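Sensor protein DivL (Caulobacter crescentus, PDB 4Q20) is a membrane-anchored sensor of the histidine kinase family, required for cell division and growth, that catalyses phosphorylation of the regulator CtrA. Local coordinates at residues 41-46 and 209-214; 52-57 and 86-91; 161-166 and 247-252. All blocks are in the same frame, centred on the assembly; numbering follows the deposited sequence.

Interaction 1 of 3, residues 41-46 and 209-214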
ATOM      1  N   ARG A  41      -7.292  -5.914  14.505  1.00 91.46           N
ATOM      2  CA  ARG A  41      -6.535  -4.700  14.811  1.00 90.60           C
ATOM      3  C   ARG A  41      -5.033  -4.912  14.609  1.00 94.08           C
ATOM      4  O   ARG A  41      -4.355  -4.021  14.083  1.00 92.79           O
ATOM      5  CB  ARG A  41      -6.797  -4.219  16.240  1.00 90.82           C
ATOM      6  CG  ARG A  41      -7.910  -3.184  16.357  1.00106.33           C
ATOM      7  CD  ARG A  41      -7.953  -2.501  17.727  1.00127.58           C
ATOM      8  NE  ARG A  41      -8.414  -3.393  18.801  1.00145.45           N
ATOM      9  CZ  ARG A  41      -7.624  -4.027  19.670  1.00159.88           C
ATOM     10  NH1 ARG A  41      -6.305  -3.878  19.614  1.00144.51           N
ATOM     11  NH2 ARG A  41      -8.148  -4.820  20.594  1.00146.73           N
ATOM     12  N   ASP A  42      -4.519  -6.087  15.022  1.00 90.17           N
ATOM     13  CA  ASP A  42      -3.108  -6.410  14.879  1.00 89.52           C
ATOM     14  C   ASP A  42      -2.747  -6.616  13.416  1.00 90.07           C
ATOM     15  O   ASP A  42      -1.694  -6.144  13.001  1.00 89.89           O
ATOM     16  CB  ASP A  42      -2.723  -7.634  15.726  1.00 93.81           C
ATOM     17  CG  ASP A  42      -2.582  -7.362  17.230  1.00115.56           C
ATOM     18  OD1 ASP A  42      -2.998  -6.255  17.689  1.00115.49           O
ATOM     19  OD2 ASP A  42      -2.077  -8.264  17.956  1.00128.17           O
ATOM     20  N   PHE A  43      -3.631  -7.268  12.622  1.00 82.60           N
ATOM     21  CA  PHE A  43      -3.387  -7.526  11.210  1.00 78.38           C
ATOM     22  C   PHE A  43      -3.306  -6.198  10.427  1.00 82.05           C
ATOM     23  O   PHE A  43      -2.333  -5.975   9.697  1.00 82.04           O
ATOM     24  CB  PHE A  43      -4.466  -8.452  10.622  1.00 78.53           C
ATOM     25  CG  PHE A  43      -4.304  -8.651   9.131  1.00 77.08           C
ATOM     26  CD1 PHE A  43      -3.355  -9.544   8.629  1.00 77.69           C
ATOM     27  CD2 PHE A  43      -5.073  -7.919   8.224  1.00 75.05           C
ATOM     28  CE1 PHE A  43      -3.186  -9.714   7.250  1.00 76.90           C
ATOM     29  CE2 PHE A  43      -4.893  -8.082   6.838  1.00 76.47           C
ATOM     30  CZ  PHE A  43      -3.966  -8.993   6.361  1.00 75.00           C
ATOM     31  N   VAL A  44      -4.333  -5.331  10.591  1.00 76.48           N
ATOM     32  CA  VAL A  44      -4.427  -4.015   9.954  1.00 73.87           C
ATOM     33  C   VAL A  44      -3.222  -3.153  10.380  1.00 75.26           C
ATOM     34  O   VAL A  44      -2.622  -2.545   9.519  1.00 75.43           O
ATOM     35  CB  VAL A  44      -5.794  -3.303  10.221  1.00 76.91           C
ATOM     36  CG1 VAL A  44      -5.766  -1.842   9.769  1.00 75.29           C
ATOM     37  CG2 VAL A  44      -6.940  -4.046   9.531  1.00 76.55           C
ATOM     38  N   GLY A  45      -2.862  -3.165  11.660  1.00 70.88           N
ATOM     39  CA  GLY A  45      -1.716  -2.447  12.208  1.00 70.49           C
ATOM     40  C   GLY A  45      -0.385  -2.897  11.626  1.00 76.22           C
ATOM     41  O   GLY A  45       0.483  -2.062  11.356  1.00 77.59           O
ATOM     42  N   ASN A  46      -0.230  -4.208  11.385  1.00 72.27           N
ATOM     43  CA  ASN A  46       0.981  -4.789  10.794  1.00 72.17           C
ATOM     44  C   ASN A  46       1.085  -4.455   9.315  1.00 74.02           C
ATOM     45  O   ASN A  46       2.141  -4.006   8.867  1.00 74.07           O
ATOM     46  CB  ASN A  46       1.016  -6.303  11.004  1.00 74.04           C
ATOM     47  CG  ASN A  46       1.325  -6.725  12.414  1.00 92.27           C
ATOM     48  OD1 ASN A  46       2.015  -6.024  13.153  1.00 96.96           O
ATOM     49  ND2 ASN A  46       0.822  -7.881  12.831  1.00 80.53           N
ATOM     50  N   ASP A 209       7.591 -16.758  11.117  1.00 72.49           N
ATOM     51  CA  ASP A 209       6.293 -16.288  11.606  1.00 73.45           C
ATOM     52  C   ASP A 209       5.968 -14.959  10.961  1.00 78.06           C
ATOM     53  O   ASP A 209       6.868 -14.164  10.691  1.00 79.15           O
ATOM     54  CB  ASP A 209       6.283 -16.131  13.141  1.00 78.82           C
ATOM     55  CG  ASP A 209       6.583 -17.370  13.983  1.00 96.49           C
ATOM     56  OD1 ASP A 209       6.843 -18.463  13.394  1.00 97.97           O
ATOM     57  OD2 ASP A 209       6.556 -17.257  15.227  1.00105.92           O
ATOM     58  N   ARG A 210       4.687 -14.731  10.689  1.00 75.02           N
ATOM     59  CA  ARG A 210       4.148 -13.527  10.069  1.00 74.84           C
ATOM     60  C   ARG A 210       4.355 -12.335  10.937  1.00 84.03           C
ATOM     61  O   ARG A 210       3.993 -12.373  12.122  1.00 85.68           O
ATOM     62  CB  ARG A 210       2.641 -13.684   9.829  1.00 72.74           C
ATOM     63  CG  ARG A 210       2.285 -14.993   9.189  1.00 79.26           C
ATOM     64  CD  ARG A 210       0.819 -15.055   8.953  1.00 82.77           C
ATOM     65  NE  ARG A 210       0.438 -16.346   8.395  1.00 85.62           N
ATOM     66  CZ  ARG A 210      -0.596 -16.511   7.582  1.00103.34           C
ATOM     67  NH1 ARG A 210      -1.349 -15.471   7.235  1.00 89.13           N
ATOM     68  NH2 ARG A 210      -0.895 -17.715   7.119  1.00 96.52           N
ATOM     69  N   PHE A 211       4.893 -11.256  10.345  1.00 83.59           N
ATOM     70  CA  PHE A 211       5.111  -9.971  11.016  1.00 87.59           C
ATOM     71  C   PHE A 211       5.887 -10.120  12.347  1.00 97.88           C
ATOM     72  O   PHE A 211       5.483  -9.550  13.375  1.00 99.81           O
ATOM     73  CB  PHE A 211       3.770  -9.253  11.259  1.00 90.36           C
ATOM     74  CG  PHE A 211       2.895  -9.081  10.042  1.00 89.85           C
ATOM     75  CD1 PHE A 211       3.286  -8.249   8.992  1.00 92.00           C
ATOM     76  CD2 PHE A 211       1.638  -9.682   9.977  1.00 88.90           C
ATOM     77  CE1 PHE A 211       2.450  -8.049   7.890  1.00 91.01           C
ATOM     78  CE2 PHE A 211       0.800  -9.462   8.886  1.00 89.94           C
ATOM     79  CZ  PHE A 211       1.217  -8.659   7.846  1.00 88.24           C
ATOM     80  N   VAL A 212       7.005 -10.892  12.305  1.00 96.63           N
ATOM     81  CA  VAL A 212       7.896 -11.116  13.446  1.00 99.09           C
ATOM     82  C   VAL A 212       8.802  -9.863  13.610  1.00111.87           C
ATOM     83  O   VAL A 212       9.349  -9.341  12.623  1.00109.97           O
ATOM     84  CB  VAL A 212       8.681 -12.455  13.341  1.00 99.43           C
ATOM     85  CG1 VAL A 212       9.741 -12.437  12.239  1.00 97.28           C
ATOM     86  CG2 VAL A 212       9.290 -12.842  14.679  1.00101.41           C
ATOM     87  N   GLY A 213       8.886  -9.377  14.851  1.00117.99           N
ATOM     88  CA  GLY A 213       9.649  -8.190  15.227  1.00124.63           C
ATOM     89  C   GLY A 213      11.156  -8.340  15.120  1.00134.85           C
ATOM     90  O   GLY A 213      11.784  -8.964  15.987  1.00135.46           O
ATOM     91  N   ARG A 214      11.742  -7.755  14.045  1.00135.05           N
ATOM     92  CA  ARG A 214      13.185  -7.754  13.760  1.00136.85           C
ATOM     93  C   ARG A 214      13.768  -6.335  13.970  1.00149.07           C
ATOM     94  O   ARG A 214      13.146  -5.342  13.561  1.00150.80           O
ATOM     95  CB  ARG A 214      13.467  -8.272  12.337  1.00132.61           C
TER

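Interaction 2 of 3, residues 52-57 and 86-91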
ATOM      1  N   ARG A  52       3.108   2.410   5.282  1.00 70.03           N
ATOM      2  CA  ARG A  52       3.545   3.746   5.705  1.00 71.03           C
ATOM      3  C   ARG A  52       5.077   3.920   5.821  1.00 74.85           C
ATOM      4  O   ARG A  52       5.563   5.027   5.599  1.00 75.65           O
ATOM      5  CB  ARG A  52       2.896   4.112   7.047  1.00 70.07           C
ATOM      6  CG  ARG A  52       1.393   4.460   6.997  1.00 74.03           C
ATOM      7  CD  ARG A  52       0.836   4.875   8.378  1.00 81.45           C
ATOM      8  NE  ARG A  52       0.853   3.740   9.320  1.00107.64           N
ATOM      9  CZ  ARG A  52       1.809   3.489  10.221  1.00118.32           C
ATOM     10  NH1 ARG A  52       2.834   4.322  10.364  1.00107.84           N
ATOM     11  NH2 ARG A  52       1.737   2.410  10.994  1.00 89.75           N
ATOM     12  N   THR A  53       5.826   2.870   6.162  1.00 70.20           N
ATOM     13  CA  THR A  53       7.291   2.983   6.287  1.00 71.12           C
ATOM     14  C   THR A  53       7.963   3.208   4.882  1.00 74.05           C
ATOM     15  O   THR A  53       8.634   4.223   4.735  1.00 75.36           O
ATOM     16  CB  THR A  53       7.865   1.779   7.049  1.00 80.71           C
ATOM     17  OG1 THR A  53       7.162   1.638   8.289  1.00 87.78           O
ATOM     18  CG2 THR A  53       9.352   1.908   7.292  1.00 74.92           C
ATOM     19  N   PRO A  54       7.782   2.350   3.834  1.00 68.63           N
ATOM     20  CA  PRO A  54       8.379   2.667   2.528  1.00 68.15           C
ATOM     21  C   PRO A  54       7.852   3.979   1.951  1.00 70.80           C
ATOM     22  O   PRO A  54       8.557   4.640   1.208  1.00 72.76           O
ATOM     23  CB  PRO A  54       7.958   1.478   1.646  1.00 68.32           C
ATOM     24  CG  PRO A  54       7.586   0.424   2.557  1.00 72.42           C
ATOM     25  CD  PRO A  54       7.035   1.077   3.765  1.00 68.45           C
ATOM     26  N   LEU A  55       6.626   4.358   2.296  1.00 66.24           N
ATOM     27  CA  LEU A  55       6.013   5.602   1.812  1.00 65.36           C
ATOM     28  C   LEU A  55       6.770   6.852   2.254  1.00 68.78           C
ATOM     29  O   LEU A  55       6.920   7.780   1.455  1.00 69.39           O
ATOM     30  CB  LEU A  55       4.566   5.733   2.233  1.00 64.30           C
ATOM     31  CG  LEU A  55       3.922   7.035   1.766  1.00 68.86           C
ATOM     32  CD1 LEU A  55       3.704   7.062   0.235  1.00 67.64           C
ATOM     33  CD2 LEU A  55       2.687   7.353   2.576  1.00 68.14           C
ATOM     34  N   THR A  56       7.218   6.887   3.507  1.00 64.14           N
ATOM     35  CA  THR A  56       7.976   7.991   4.088  1.00 66.32           C
ATOM     36  C   THR A  56       9.267   8.219   3.267  1.00 70.30           C
ATOM     37  O   THR A  56       9.611   9.361   2.963  1.00 71.40           O
ATOM     38  CB  THR A  56       8.224   7.666   5.590  1.00 80.99           C
ATOM     39  OG1 THR A  56       6.974   7.734   6.273  1.00 80.72           O
ATOM     40  CG2 THR A  56       9.193   8.590   6.250  1.00 83.76           C
ATOM     41  N   THR A  57       9.920   7.120   2.856  1.00 66.89           N
ATOM     42  CA  THR A  57      11.154   7.086   2.067  1.00 66.58           C
ATOM     43  C   THR A  57      10.905   7.633   0.637  1.00 67.72           C
ATOM     44  O   THR A  57      11.698   8.433   0.136  1.00 68.71           O
ATOM     45  CB  THR A  57      11.712   5.654   2.093  1.00 72.76           C
ATOM     46  OG1 THR A  57      11.922   5.277   3.458  1.00 73.76           O
ATOM     47  CG2 THR A  57      13.021   5.518   1.320  1.00 66.16           C
ATOM     48  N   ALA A  86       9.693   1.878  -3.295  1.00 59.89           N
ATOM     49  CA  ALA A  86       8.476   1.613  -4.063  1.00 58.52           C
ATOM     50  C   ALA A  86       8.338   0.120  -4.371  1.00 62.73           C
ATOM     51  O   ALA A  86       7.246  -0.427  -4.241  1.00 62.31           O
ATOM     52  CB  ALA A  86       8.491   2.410  -5.347  1.00 60.05           C
ATOM     53  N   THR A  87       9.440  -0.525  -4.754  1.00 59.76           N
ATOM     54  CA  THR A  87       9.524  -1.955  -5.068  1.00 61.53           C
ATOM     55  C   THR A  87       9.235  -2.773  -3.768  1.00 66.54           C
ATOM     56  O   THR A  87       8.520  -3.774  -3.824  1.00 67.23           O
ATOM     57  CB  THR A  87      10.931  -2.239  -5.699  1.00 71.46           C
ATOM     58  OG1 THR A  87      10.985  -1.756  -7.041  1.00 76.56           O
ATOM     59  CG2 THR A  87      11.280  -3.632  -5.720  1.00 66.06           C
ATOM     60  N   GLN A  88       9.780  -2.358  -2.624  1.00 62.15           N
ATOM     61  CA  GLN A  88       9.526  -3.030  -1.338  1.00 61.89           C
ATOM     62  C   GLN A  88       8.026  -2.936  -0.946  1.00 65.43           C
ATOM     63  O   GLN A  88       7.462  -3.901  -0.429  1.00 66.94           O
ATOM     64  CB  GLN A  88      10.415  -2.408  -0.251  1.00 63.58           C
ATOM     65  CG  GLN A  88      10.304  -3.038   1.127  1.00 77.74           C
ATOM     66  CD  GLN A  88      10.767  -2.076   2.199  1.00111.25           C
ATOM     67  OE1 GLN A  88      11.756  -1.337   2.036  1.00112.16           O
ATOM     68  NE2 GLN A  88      10.048  -2.043   3.320  1.00103.62           N
ATOM     69  N   LEU A  89       7.389  -1.788  -1.204  1.00 60.60           N
ATOM     70  CA  LEU A  89       5.972  -1.577  -0.916  1.00 60.48           C
ATOM     71  C   LEU A  89       5.121  -2.549  -1.803  1.00 67.78           C
ATOM     72  O   LEU A  89       4.287  -3.285  -1.271  1.00 69.30           O
ATOM     73  CB  LEU A  89       5.638  -0.094  -1.104  1.00 60.23           C
ATOM     74  CG  LEU A  89       4.207   0.437  -0.809  1.00 64.97           C
ATOM     75  CD1 LEU A  89       3.483  -0.386   0.231  1.00 65.40           C
ATOM     76  CD2 LEU A  89       4.241   1.896  -0.405  1.00 61.22           C
ATOM     77  N   ALA A  90       5.434  -2.637  -3.108  1.00 64.95           N
ATOM     78  CA  ALA A  90       4.839  -3.553  -4.092  1.00 64.38           C
ATOM     79  C   ALA A  90       4.944  -5.027  -3.638  1.00 68.37           C
ATOM     80  O   ALA A  90       3.955  -5.752  -3.716  1.00 69.92           O
ATOM     81  CB  ALA A  90       5.518  -3.380  -5.449  1.00 64.69           C
ATOM     82  N   ARG A  91       6.106  -5.458  -3.145  1.00 63.10           N
ATOM     83  CA  ARG A  91       6.306  -6.820  -2.629  1.00 63.25           C
ATOM     84  C   ARG A  91       5.458  -7.096  -1.398  1.00 68.09           C
ATOM     85  O   ARG A  91       4.871  -8.166  -1.320  1.00 70.18           O
ATOM     86  CB  ARG A  91       7.761  -7.086  -2.288  1.00 62.51           C
ATOM     87  CG  ARG A  91       8.646  -7.126  -3.503  1.00 76.45           C
ATOM     88  CD  ARG A  91       9.947  -7.782  -3.117  1.00 99.92           C
ATOM     89  NE  ARG A  91      11.043  -7.287  -3.944  1.00107.16           N
ATOM     90  CZ  ARG A  91      11.897  -6.343  -3.566  1.00105.84           C
ATOM     91  NH1 ARG A  91      11.791  -5.776  -2.355  1.00 72.68           N
ATOM     92  NH2 ARG A  91      12.870  -5.962  -4.383  1.00 88.16           N
TER

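Interaction 3 of 3, residues 161-166 and 247-252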
ATOM      1  N   ASP A 161      13.547 -14.463  -4.526  1.00 79.81           N
ATOM      2  CA  ASP A 161      13.490 -13.012  -4.425  1.00 81.92           C
ATOM      3  C   ASP A 161      13.350 -12.553  -2.977  1.00 88.06           C
ATOM      4  O   ASP A 161      14.085 -11.651  -2.552  1.00 89.78           O
ATOM      5  CB  ASP A 161      12.343 -12.457  -5.273  1.00 86.00           C
ATOM      6  CG  ASP A 161      12.679 -12.256  -6.740  1.00107.60           C
ATOM      7  OD1 ASP A 161      13.883 -12.388  -7.105  1.00110.78           O
ATOM      8  OD2 ASP A 161      11.748 -11.914  -7.525  1.00117.95           O
ATOM      9  N   HIS A 162      12.444 -13.202  -2.208  1.00 83.58           N
ATOM     10  CA  HIS A 162      12.209 -12.868  -0.807  1.00 82.84           C
ATOM     11  C   HIS A 162      13.431 -13.117   0.029  1.00 84.21           C
ATOM     12  O   HIS A 162      13.752 -12.275   0.869  1.00 84.28           O
ATOM     13  CB  HIS A 162      11.013 -13.632  -0.245  1.00 82.69           C
ATOM     14  CG  HIS A 162       9.730 -12.997  -0.634  1.00 88.20           C
ATOM     15  ND1 HIS A 162       9.017 -13.426  -1.735  1.00 91.07           N
ATOM     16  CD2 HIS A 162       9.128 -11.903  -0.122  1.00 91.56           C
ATOM     17  CE1 HIS A 162       7.991 -12.608  -1.832  1.00 91.85           C
ATOM     18  NE2 HIS A 162       8.015 -11.678  -0.880  1.00 92.45           N
ATOM     19  N   LEU A 163      14.139 -14.247  -0.227  1.00 77.40           N
ATOM     20  CA  LEU A 163      15.352 -14.602   0.497  1.00 76.16           C
ATOM     21  C   LEU A 163      16.523 -13.662   0.182  1.00 83.52           C
ATOM     22  O   LEU A 163      17.244 -13.294   1.105  1.00 85.72           O
ATOM     23  CB  LEU A 163      15.748 -16.064   0.226  1.00 74.59           C
ATOM     24  CG  LEU A 163      14.819 -17.135   0.819  1.00 74.32           C
ATOM     25  CD1 LEU A 163      15.334 -18.525   0.524  1.00 74.21           C
ATOM     26  CD2 LEU A 163      14.586 -16.930   2.316  1.00 71.45           C
ATOM     27  N   VAL A 164      16.684 -13.238  -1.089  1.00 80.99           N
ATOM     28  CA  VAL A 164      17.746 -12.303  -1.514  1.00 82.53           C
ATOM     29  C   VAL A 164      17.521 -10.885  -0.930  1.00 87.51           C
ATOM     30  O   VAL A 164      18.487 -10.250  -0.481  1.00 88.86           O
ATOM     31  CB  VAL A 164      17.863 -12.255  -3.057  1.00 86.60           C
ATOM     32  CG1 VAL A 164      18.805 -11.149  -3.516  1.00 89.51           C
ATOM     33  CG2 VAL A 164      18.309 -13.603  -3.607  1.00 85.11           C
ATOM     34  N   GLU A 165      16.273 -10.386  -0.942  1.00 82.59           N
ATOM     35  CA  GLU A 165      15.998  -9.048  -0.428  1.00 84.94           C
ATOM     36  C   GLU A 165      16.118  -9.026   1.083  1.00 89.67           C
ATOM     37  O   GLU A 165      16.617  -8.034   1.633  1.00 92.43           O
ATOM     38  CB  GLU A 165      14.626  -8.515  -0.900  1.00 86.96           C
ATOM     39  CG  GLU A 165      14.637  -8.046  -2.351  1.00 96.36           C
ATOM     40  CD  GLU A 165      15.516  -6.859  -2.734  1.00119.40           C
ATOM     41  OE1 GLU A 165      16.053  -6.178  -1.827  1.00108.29           O
ATOM     42  OE2 GLU A 165      15.651  -6.601  -3.954  1.00110.92           O
ATOM     43  N   ASN A 166      15.730 -10.139   1.749  1.00 84.32           N
ATOM     44  CA  ASN A 166      15.898 -10.313   3.198  1.00 84.16           C
ATOM     45  C   ASN A 166      17.396 -10.271   3.535  1.00 91.43           C
ATOM     46  O   ASN A 166      17.791  -9.570   4.479  1.00 96.04           O
ATOM     47  CB  ASN A 166      15.253 -11.626   3.676  1.00 77.70           C
ATOM     48  CG  ASN A 166      15.619 -12.028   5.081  1.00 98.15           C
ATOM     49  OD1 ASN A 166      15.122 -11.458   6.055  1.00 91.95           O
ATOM     50  ND2 ASN A 166      16.516 -13.014   5.211  1.00 92.38           N
ATOM     51  N   SER A 247      24.207 -15.468   8.076  1.00 98.59           N
ATOM     52  CA  SER A 247      22.984 -16.286   8.055  1.00 93.69           C
ATOM     53  C   SER A 247      22.868 -17.099   6.776  1.00 90.23           C
ATOM     54  O   SER A 247      23.308 -16.658   5.717  1.00 89.39           O
ATOM     55  CB  SER A 247      21.739 -15.396   8.160  1.00 98.42           C
ATOM     56  OG  SER A 247      21.749 -14.500   9.263  1.00117.12           O
ATOM     57  N   THR A 248      22.222 -18.258   6.857  1.00 83.05           N
ATOM     58  CA  THR A 248      21.943 -19.091   5.691  1.00 80.63           C
ATOM     59  C   THR A 248      20.528 -19.585   5.786  1.00 80.50           C
ATOM     60  O   THR A 248      20.146 -20.147   6.812  1.00 79.14           O
ATOM     61  CB  THR A 248      22.934 -20.264   5.534  1.00 83.15           C
ATOM     62  OG1 THR A 248      24.252 -19.788   5.775  1.00 97.01           O
ATOM     63  CG2 THR A 248      22.858 -20.931   4.142  1.00 73.30           C
ATOM     64  N   PHE A 249      19.765 -19.382   4.707  1.00 75.32           N
ATOM     65  CA  PHE A 249      18.398 -19.857   4.535  1.00 72.78           C
ATOM     66  C   PHE A 249      18.435 -20.955   3.489  1.00 78.06           C
ATOM     67  O   PHE A 249      18.901 -20.731   2.372  1.00 78.97           O
ATOM     68  CB  PHE A 249      17.452 -18.713   4.114  1.00 73.69           C
ATOM     69  CG  PHE A 249      17.022 -17.809   5.248  1.00 75.71           C
ATOM     70  CD1 PHE A 249      17.781 -16.696   5.598  1.00 80.06           C
ATOM     71  CD2 PHE A 249      15.869 -18.084   5.985  1.00 77.49           C
ATOM     72  CE1 PHE A 249      17.394 -15.866   6.660  1.00 82.08           C
ATOM     73  CE2 PHE A 249      15.478 -17.251   7.046  1.00 81.09           C
ATOM     74  CZ  PHE A 249      16.236 -16.141   7.370  1.00 80.96           C
ATOM     75  N   THR A 250      17.984 -22.140   3.850  1.00 74.73           N
ATOM     76  CA  THR A 250      17.965 -23.268   2.924  1.00 75.73           C
ATOM     77  C   THR A 250      16.537 -23.689   2.616  1.00 79.88           C
ATOM     78  O   THR A 250      15.712 -23.772   3.528  1.00 79.80           O
ATOM     79  CB  THR A 250      18.741 -24.481   3.502  1.00 79.63           C
ATOM     80  OG1 THR A 250      19.955 -24.048   4.139  1.00 82.55           O
ATOM     81  CG2 THR A 250      19.042 -25.548   2.443  1.00 76.98           C
ATOM     82  N   CYS A 251      16.281 -24.024   1.348  1.00 76.38           N
ATOM     83  CA  CYS A 251      15.035 -24.600   0.848  1.00 76.45           C
ATOM     84  C   CYS A 251      15.340 -26.028   0.539  1.00 78.19           C
ATOM     85  O   CYS A 251      16.182 -26.295  -0.309  1.00 80.35           O
ATOM     86  CB  CYS A 251      14.511 -23.870  -0.387  1.00 78.35           C
ATOM     87  SG  CYS A 251      14.240 -22.100  -0.141  1.00 82.08           S
ATOM     88  N   HIS A 252      14.715 -26.945   1.230  1.00 70.93           N
ATOM     89  CA  HIS A 252      14.939 -28.346   0.971  1.00 71.09           C
ATOM     90  C   HIS A 252      13.805 -28.825   0.115  1.00 78.24           C
ATOM     91  O   HIS A 252      12.646 -28.799   0.545  1.00 77.34           O
ATOM     92  CB  HIS A 252      15.039 -29.115   2.287  1.00 70.67           C
ATOM     93  CG  HIS A 252      16.208 -28.711   3.120  1.00 72.99           C
ATOM     94  ND1 HIS A 252      17.359 -29.481   3.165  1.00 76.26           N
ATOM     95  CD2 HIS A 252      16.363 -27.635   3.927  1.00 73.10           C
ATOM     96  CE1 HIS A 252      18.177 -28.853   3.988  1.00 75.32           C
ATOM     97  NE2 HIS A 252      17.627 -27.736   4.473  1.00 74.07           N
TER

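Interaction 1 of 3, residues 41-46 and 209-214
Asn46, the residue of helix 41-46 that leans on Phe211, is tied into its own helix by the bond from Asn46 N to Asp42 O, 2.9 Å long. The side-chain nitrogen, Asn46 ND2, also lies near Asp42 O, but at an angle too poor for a bond, and the meeting with loop 209-214 is packing against the Phe211 ring. Asn46 CB stands 3.5 Å from the centroid of that ring and 10° off the ring normal, a CH-pi contact squarely over one face. CG turned beside the backbone N (chi1 -73°) lets the amide slant across the root of the ring, its plane 31° from that of the phenyl group, so that Asn46 ND2 comes within 3.5 Å of Phe211 CD2. Phe43, one turn earlier, adds a looser apolar touch from its CD1 to Phe211 CE2 at 4.2 Å. The case illustrates how a single aromatic can dock a loop on a helix: Phe211 belongs to what is, by sequence, the F-box region of the ATP-binding domain and rests on the phosphoacceptor helix where the H-box sequence begins. Val47 and Glu50 extend its seat, while Arg210 forms a salt bridge with Asp103 at the end of helix 73-103. Lys40 of the second subunit makes a cation-pi contact with Phe43, so the loop between helices 201-204 and 222-232 docks on helix 26-66 close to the dimer interface.

Interaction 2 of 3, residues 52-57 and 86-91
Helices 52-57 and 86-91 run antiparallel, their axes 162° apart in direction and 8.9 Å apart at closest approach, with the CA atoms of Pro54 and Leu89 separated by just 6.0 Å. The proline is the main point of contact. Its CB packs on Leu89 CB at 3.9 Å, while its CG faces the amide of Gln88, whose NE2 lies 3.6 Å away. Gln88 reaches that spot because CG is anti to the backbone N (chi1 -178°) and the chain stays extended beyond it, crossing the proline at about a right angle. This is the helical hairpin of the dimerization and phosphoacceptor domain, which pairs with that of the second subunit as a four-helix bundle. Pro54 is the proline of the H-box sequence; lacking an N-H, it interrupts the bonding to the turn before and the helix kinks. Within the same segment, Arg52 O accepts from Thr56 N at 3.3 Å and from Thr56 OG1 at 3.1 Å, the two donors arriving from opposite faces of the carbonyl plane. The Leu55 side chain packs on Leu89 of the second subunit, as Ala86 does on Ile58 of that chain.

Interaction 3 of 3, residues 161-166 and 247-252
Leu163 and Asn166 of helix 161-166 meet Phe249 and Cys251 of strand 247-252 in the alpha/beta sandwich of the GHKL ATPase domain, the Bergerat fold, where helices cover one face of a mixed sheet. Helix and strand segments run almost exactly antiparallel, at 178°, with their axes 10.1 Å apart, and the contact is buried throughout.

Apolar packing does most of the work. Leu163 plants its two methyls on alternate residues of the strand: CD2 touches Phe249 CB at 3.8 Å, and Leu163 CD1 touches Cys251 SG, also at 3.8 Å. The fork spreads along the strand's helix-facing side, with CG beside the backbone N and anti to the carbonyl carbon (chi1 -69°), which directs the branch toward the strand. Leu163 also touches Val192 of the adjoining strand and Leu223 of helix 222-232, and Val230 of the same helix lies against Cys251.

Helix and strand each take their backbone bonds elsewhere: the helix within itself, the strand from its two neighbours in the sheet. Asn166 N reaches His162 O at 3.0 Å, whereas the strand pairs on one flank with 187-194, Phe249 bonding to Val192, and on the other with 236-241. Thr250, pointing away from the helix, uses its hydroxyl on Asp191.

A polar-aromatic contact completes the account. Asn166 belongs to the N box, a motif that in related kinases lines the nucleotide pocket. CG lies anti to the backbone N (chi1 168°), which sends the amide toward the far end of the Phe249 ring. The two planes stand nearly perpendicular, and Asn166 ND2 approaches Phe249 CE1 to 3.3 Å and CZ of that ring to 3.8 Å.

Interactions 1 and 2 share helix 26-66, with their centres about 16 Å apart; along the chain their segments of that helix flank Tyr49, the residue autophosphorylated in this protein but unmodified here. Interaction 1 joins the ATP-binding domain to that helix, whereas interaction 2 holds the helical hairpin together; both touch the second subunit. Interaction 3 is internal to the ATP-binding domain, its centre about 20 Å from that of interaction 1. It is about 21 Å between centres from interaction 2, yet the two meet directly: Arg91 NH2 forms a salt bridge with Glu165 OE2 at 2.9 Å, a further link between the domains, in addition to the docking of loop 209-214.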